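Local coordinates for uncharacterized protein (Vibrio parahaemolyticus, PDB 1ZBP) that is of unknown function but belongs to the ImpE family, with an N-terminal array of paired helices, probably tetratricopeptide-like, joined to a mostly antiparallel beta-sheet region, at residues A[22-27]-A[32-37]; A[6-9]-A[15-18]. All coordinates share one frame; numbering follows the deposited sequence.

Interaction 1: A[22-27]-A[32-37]; sequences EAIKAS and SLRSSF
Leu33 presents a methyl group to the flat face of the Ala23 carbonyl: CD1 stands almost squarely above the peptide plane, 3.6 Å from Ala23 O. Over the opposite face, Ala26 N makes a weak hydrogen bond to the same oxygen, part of the fraying last turn of helix 13-25. The other flat groups keep to the margins: the Phe37 ring lies deeper, against Leu17, Leu20 and Ile21, while the guanidinium of Arg34 is anchored outside the contact by a bond from Arg34 NE to Pro28 O. This is the closed end of an antiparallel helical hairpin, consistent with a tetratricopeptide-like array, in which helix 13-25 turns through a short linker into helix 31-44.

Packing across the hairpin is apolar and illustrates how a hairpin can close on a few aliphatic groups, with a leucine set between an alanine and an isoleucine. Leu33 forks around Ala23, with CD2 lying 4.0 Å from Ala23 CB as CD1 reaches the carbonyl. Leu33 CG lies anti to its own carbonyl carbon (chi1 -77°), which carries both methyls forward onto helix 13-25. Ile24 fills the other flank. Its one methyl CG2 bridges two residues, 3.7 Å from Leu33 CB and 4.2 Å from Arg34 CG, with Arg34 N also close by. Beyond CG the arginine chain runs extended to NE and crosses to helix 47-60, where it meets Gln53, Ser57 and Leu60.

Helix 31-44 also gains a side-chain bond within its first turns. Ser32 O is gripped twice, by Ser36 N and by the Ser36 hydroxyl, which approach from opposite faces of the carbonyl plane; Ser36 OG is 2.9 Å from Ser32 O, and its direction is tilted 27° from that plane.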
ATOM      1  N   GLU A  22      20.044  18.781   5.847  1.00 70.19           N
ATOM      2  CA  GLU A  22      21.181  19.569   6.313  1.00 71.32           C
ATOM      3  C   GLU A  22      22.461  18.734   6.235  1.00 71.42           C
ATOM      4  O   GLU A  22      23.555  19.274   6.062  1.00 71.55           O
ATOM      5  CB  GLU A  22      20.965  20.031   7.761  1.00 72.78           C
ATOM      6  CG  GLU A  22      20.424  21.462   7.941  1.00 75.40           C
ATOM      7  CD  GLU A  22      18.921  21.583   7.741  1.00 75.94           C
ATOM      8  OE1 GLU A  22      18.343  22.611   8.160  1.00 76.65           O
ATOM      9  OE2 GLU A  22      18.315  20.660   7.161  1.00 77.33           O
ATOM     10  N   ALA A  23      22.319  17.417   6.364  1.00 71.11           N
ATOM     11  CA  ALA A  23      23.467  16.515   6.315  1.00 71.35           C
ATOM     12  C   ALA A  23      24.096  16.443   4.926  1.00 72.34           C
ATOM     13  O   ALA A  23      25.314  16.291   4.794  1.00 72.90           O
ATOM     14  CB  ALA A  23      23.054  15.127   6.771  1.00 70.52           C
ATOM     15  N   ILE A  24      23.269  16.549   3.890  1.00 73.05           N
ATOM     16  CA  ILE A  24      23.769  16.502   2.522  1.00 74.31           C
ATOM     17  C   ILE A  24      24.398  17.844   2.132  1.00 74.82           C
ATOM     18  O   ILE A  24      25.219  17.910   1.218  1.00 74.53           O
ATOM     19  CB  ILE A  24      22.641  16.143   1.513  1.00 74.74           C
ATOM     20  CG1 ILE A  24      21.535  17.202   1.562  1.00 74.89           C
ATOM     21  CG2 ILE A  24      22.076  14.758   1.827  1.00 74.35           C
ATOM     22  CD1 ILE A  24      20.446  17.008   0.523  1.00 75.53           C
ATOM     23  N   LYS A  25      24.013  18.912   2.826  1.00 75.44           N
ATOM     24  CA  LYS A  25      24.567  20.236   2.548  1.00 75.81           C
ATOM     25  C   LYS A  25      26.028  20.276   3.004  1.00 75.66           C
ATOM     26  O   LYS A  25      26.811  21.097   2.532  1.00 77.08           O
ATOM     27  CB  LYS A  25      23.771  21.321   3.282  1.00 76.00           C
ATOM     28  CG  LYS A  25      22.270  21.305   3.009  1.00 76.84           C
ATOM     29  CD  LYS A  25      21.929  21.655   1.564  1.00 77.40           C
ATOM     30  CE  LYS A  25      21.936  23.158   1.328  1.00 76.82           C
ATOM     31  NZ  LYS A  25      23.272  23.768   1.544  1.00 76.59           N
ATOM     32  N   ALA A  26      26.386  19.386   3.927  1.00 74.58           N
ATOM     33  CA  ALA A  26      27.749  19.316   4.437  1.00 73.99           C
ATOM     34  C   ALA A  26      28.517  18.182   3.756  1.00 73.36           C
ATOM     35  O   ALA A  26      29.681  17.928   4.070  1.00 73.01           O
ATOM     36  CB  ALA A  26      27.730  19.110   5.944  1.00 73.28           C
ATOM     37  N   SER A  27      27.850  17.507   2.824  1.00 73.02           N
ATOM     38  CA  SER A  27      28.442  16.401   2.074  1.00 73.36           C
ATOM     39  C   SER A  27      27.487  16.025   0.932  1.00 73.15           C
ATOM     40  O   SER A  27      26.915  14.934   0.920  1.00 73.18           O
ATOM     41  CB  SER A  27      28.667  15.199   3.001  1.00 73.34           C
ATOM     42  OG  SER A  27      29.424  14.181   2.364  1.00 73.53           O
ATOM     43  N   SER A  32      24.840   7.485   0.208  1.00 65.60           N
ATOM     44  CA  SER A  32      24.102   6.963   1.364  1.00 63.31           C
ATOM     45  C   SER A  32      23.151   7.977   1.992  1.00 61.48           C
ATOM     46  O   SER A  32      22.034   7.632   2.363  1.00 61.49           O
ATOM     47  CB  SER A  32      25.074   6.467   2.444  1.00 64.19           C
ATOM     48  OG  SER A  32      25.856   5.375   1.987  1.00 64.84           O
ATOM     49  N   LEU A  33      23.596   9.224   2.124  1.00 59.90           N
ATOM     50  CA  LEU A  33      22.751  10.254   2.710  1.00 57.51           C
ATOM     51  C   LEU A  33      21.582  10.579   1.791  1.00 56.12           C
ATOM     52  O   LEU A  33      20.434  10.587   2.230  1.00 56.56           O
ATOM     53  CB  LEU A  33      23.560  11.524   3.004  1.00 56.79           C
ATOM     54  CG  LEU A  33      24.460  11.495   4.249  1.00 56.88           C
ATOM     55  CD1 LEU A  33      25.315  12.762   4.320  1.00 53.69           C
ATOM     56  CD2 LEU A  33      23.590  11.379   5.497  1.00 55.01           C
ATOM     57  N   ARG A  34      21.867  10.842   0.517  1.00 54.30           N
ATOM     58  CA  ARG A  34      20.806  11.161  -0.437  1.00 51.74           C
ATOM     59  C   ARG A  34      19.815   9.997  -0.528  1.00 49.55           C
ATOM     60  O   ARG A  34      18.600  10.206  -0.539  1.00 48.10           O
ATOM     61  CB  ARG A  34      21.405  11.478  -1.815  1.00 52.93           C
ATOM     62  CG  ARG A  34      22.063  12.850  -1.909  1.00 53.12           C
ATOM     63  CD  ARG A  34      22.733  13.057  -3.263  1.00 53.41           C
ATOM     64  NE  ARG A  34      23.343  14.381  -3.406  1.00 54.30           N
ATOM     65  CZ  ARG A  34      22.681  15.495  -3.712  1.00 55.35           C
ATOM     66  NH1 ARG A  34      23.327  16.653  -3.817  1.00 54.31           N
ATOM     67  NH2 ARG A  34      21.375  15.455  -3.928  1.00 55.99           N
ATOM     68  N   SER A  35      20.351   8.779  -0.569  1.00 46.65           N
ATOM     69  CA  SER A  35      19.547   7.561  -0.637  1.00 47.20           C
ATOM     70  C   SER A  35      18.616   7.439   0.567  1.00 48.41           C
ATOM     71  O   SER A  35      17.418   7.181   0.417  1.00 50.45           O
ATOM     72  CB  SER A  35      20.455   6.330  -0.701  1.00 47.20           C
ATOM     73  OG  SER A  35      19.705   5.123  -0.739  1.00 45.63           O
ATOM     74  N   SER A  36      19.163   7.619   1.766  1.00 48.03           N
ATOM     75  CA  SER A  36      18.355   7.538   2.983  1.00 46.37           C
ATOM     76  C   SER A  36      17.306   8.648   3.008  1.00 44.74           C
ATOM     77  O   SER A  36      16.230   8.487   3.583  1.00 44.45           O
ATOM     78  CB  SER A  36      19.249   7.642   4.229  1.00 45.77           C
ATOM     79  OG  SER A  36      20.170   6.557   4.293  1.00 44.87           O
ATOM     80  N   PHE A  37      17.620   9.772   2.379  1.00 43.35           N
ATOM     81  CA  PHE A  37      16.696  10.909   2.337  1.00 44.01           C
ATOM     82  C   PHE A  37      15.521  10.622   1.374  1.00 44.51           C
ATOM     83  O   PHE A  37      14.420  11.159   1.541  1.00 42.81           O
ATOM     84  CB  PHE A  37      17.466  12.171   1.908  1.00 45.12           C
ATOM     85  CG  PHE A  37      16.594  13.373   1.659  1.00 45.87           C
ATOM     86  CD1 PHE A  37      15.661  13.786   2.604  1.00 46.41           C
ATOM     87  CD2 PHE A  37      16.695  14.085   0.463  1.00 46.65           C
ATOM     88  CE1 PHE A  37      14.837  14.884   2.364  1.00 45.49           C
ATOM     89  CE2 PHE A  37      15.875  15.185   0.215  1.00 46.00           C
ATOM     90  CZ  PHE A  37      14.943  15.581   1.169  1.00 47.00           C
TER

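Interaction 2: A[6-9]-A[15-18]; sequences NALS and QALE
Ala7 and Ala16 are the small residues on which this contact turns, with the long side chain of Gln15 laid beside them. Because each alanine directs nothing bulkier than a methyl at the other segment, the backbones come close: Ala7 CA and Ala16 CA are 5.2 Å apart. The Ala7 methyl sits 4.0 Å from Ala16 N and 4.3 Å from Ala16 CB, so it meets both the backbone and the side chain of its counterpart.

Gln15 flanks the pair. Its CG is anti to the backbone N (chi1 167°) and the chain stays extended beyond it, which carries the amide alongside the Ala7 methyl. There the methyl rests over one face of the amide, shifted to the side of OE1 and CG and away from NE2: Ala7 CB is 3.3 Å from Gln15 OE1 and 3.5 Å from Gln15 CD. This is van der Waals packing of a methyl against a flat polar group, and Gln15 CG adds to it from the aliphatic part of the chain.

In the fold, the contact brings the short N-terminal helix 4-7 back onto the first turns of helix 13-25, a compact helix-loop-helix turn at the start of the N-terminal helical array. Ala7 also touches Leu19, further along helix 13-25.

Leu8, just past Ala7, approaches Ala16 from another side, with Leu8 CD1 4.2 Å from Ala16 CB. Leu8 also packs on Leu13, on Leu40 of helix 31-44, and on Leu184 and Leu220 in loops from the later part of the chain. The backbone makes a polar link to that same region, where Arg222 NH1 is hydrogen-bonded to Leu8 O.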
ATOM      1  N   ASN A   6      18.271   8.561  14.916  1.00 72.53           N
ATOM      2  CA  ASN A   6      17.830   8.567  16.305  1.00 72.76           C
ATOM      3  C   ASN A   6      16.479   9.284  16.360  1.00 72.34           C
ATOM      4  O   ASN A   6      15.613   8.949  17.172  1.00 73.19           O
ATOM      5  CB  ASN A   6      18.861   9.297  17.174  1.00 74.19           C
ATOM      6  CG  ASN A   6      19.115   8.596  18.503  1.00 75.55           C
ATOM      7  OD1 ASN A   6      18.276   8.618  19.409  1.00 75.85           O
ATOM      8  ND2 ASN A   6      20.281   7.962  18.620  1.00 75.97           N
ATOM      9  N   ALA A   7      16.296  10.268  15.486  1.00 70.66           N
ATOM     10  CA  ALA A   7      15.039  10.997  15.444  1.00 69.43           C
ATOM     11  C   ALA A   7      13.962  10.086  14.864  1.00 68.70           C
ATOM     12  O   ALA A   7      12.781  10.243  15.164  1.00 69.32           O
ATOM     13  CB  ALA A   7      15.187  12.254  14.595  1.00 68.88           C
ATOM     14  N   LEU A   8      14.380   9.134  14.035  1.00 67.71           N
ATOM     15  CA  LEU A   8      13.454   8.189  13.414  1.00 67.42           C
ATOM     16  C   LEU A   8      12.993   7.139  14.431  1.00 67.85           C
ATOM     17  O   LEU A   8      11.913   6.562  14.292  1.00 67.78           O
ATOM     18  CB  LEU A   8      14.116   7.498  12.214  1.00 65.93           C
ATOM     19  CG  LEU A   8      13.211   6.700  11.264  1.00 63.99           C
ATOM     20  CD1 LEU A   8      12.242   7.649  10.576  1.00 62.70           C
ATOM     21  CD2 LEU A   8      14.055   5.969  10.218  1.00 63.77           C
ATOM     22  N   SER A   9      13.815   6.885  15.447  1.00 68.48           N
ATOM     23  CA  SER A   9      13.458   5.923  16.493  1.00 69.00           C
ATOM     24  C   SER A   9      12.399   6.542  17.408  1.00 69.41           C
ATOM     25  O   SER A   9      11.596   5.837  18.013  1.00 68.14           O
ATOM     26  CB  SER A   9      14.685   5.541  17.333  1.00 68.25           C
ATOM     27  OG  SER A   9      15.589   4.733  16.605  1.00 68.43           O
ATOM     28  N   GLN A  15      11.421  15.601  11.658  1.00 67.61           N
ATOM     29  CA  GLN A  15      12.745  15.916  12.194  1.00 67.33           C
ATOM     30  C   GLN A  15      13.839  15.109  11.498  1.00 66.51           C
ATOM     31  O   GLN A  15      14.902  15.640  11.177  1.00 65.61           O
ATOM     32  CB  GLN A  15      12.787  15.651  13.712  1.00 68.49           C
ATOM     33  CG  GLN A  15      14.199  15.641  14.320  1.00 69.03           C
ATOM     34  CD  GLN A  15      14.208  15.413  15.832  1.00 69.81           C
ATOM     35  OE1 GLN A  15      13.524  14.525  16.344  1.00 70.81           O
ATOM     36  NE2 GLN A  15      15.006  16.201  16.547  1.00 68.04           N
ATOM     37  N   ALA A  16      13.572  13.826  11.272  1.00 66.32           N
ATOM     38  CA  ALA A  16      14.531  12.938  10.618  1.00 66.10           C
ATOM     39  C   ALA A  16      14.906  13.459   9.231  1.00 65.88           C
ATOM     40  O   ALA A  16      16.046  13.294   8.790  1.00 65.53           O
ATOM     41  CB  ALA A  16      13.955  11.525  10.513  1.00 66.35           C
ATOM     42  N   LEU A  17      13.948  14.090   8.553  1.00 65.36           N
ATOM     43  CA  LEU A  17      14.180  14.646   7.225  1.00 65.65           C
ATOM     44  C   LEU A  17      15.105  15.861   7.298  1.00 65.84           C
ATOM     45  O   LEU A  17      16.019  16.006   6.482  1.00 65.83           O
ATOM     46  CB  LEU A  17      12.846  15.030   6.570  1.00 65.39           C
ATOM     47  CG  LEU A  17      11.910  13.873   6.191  1.00 65.43           C
ATOM     48  CD1 LEU A  17      10.579  14.415   5.681  1.00 64.60           C
ATOM     49  CD2 LEU A  17      12.578  13.009   5.129  1.00 65.57           C
ATOM     50  N   GLU A  18      14.869  16.723   8.285  1.00 66.74           N
ATOM     51  CA  GLU A  18      15.678  17.930   8.479  1.00 66.24           C
ATOM     52  C   GLU A  18      17.132  17.560   8.725  1.00 65.34           C
ATOM     53  O   GLU A  18      18.041  18.178   8.177  1.00 64.53           O
ATOM     54  CB  GLU A  18      15.161  18.741   9.674  1.00 66.42           C
ATOM     55  CG  GLU A  18      13.658  18.935   9.711  1.00 67.01           C
ATOM     56  CD  GLU A  18      13.091  19.398   8.387  1.00 67.93           C
ATOM     57  OE1 GLU A  18      13.146  18.614   7.412  1.00 67.34           O
ATOM     58  OE2 GLU A  18      12.589  20.544   8.321  1.00 69.33           O
TER

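Both contacts use helix 13-25, near its start in interaction 2 and at its end in interaction 1, and they follow one another along the chain with centres about 13 Å apart. They meet through the core of the helical region, where Phe37 CE1 packs 4.0 Å from Leu17 CD2. Interaction 1 is a surface contact farther from the centre of the chain, built from branched side chains meeting beside a turn. Interaction 2 is partly buried, relies on alanines that let the backbones approach, and places a leucine against loops of the beta-rich part. Apolar packing holds both; the hydrogen bonds nearby run within a segment or to outside partners, such as Arg34 to Pro28 and Leu8 to Arg222.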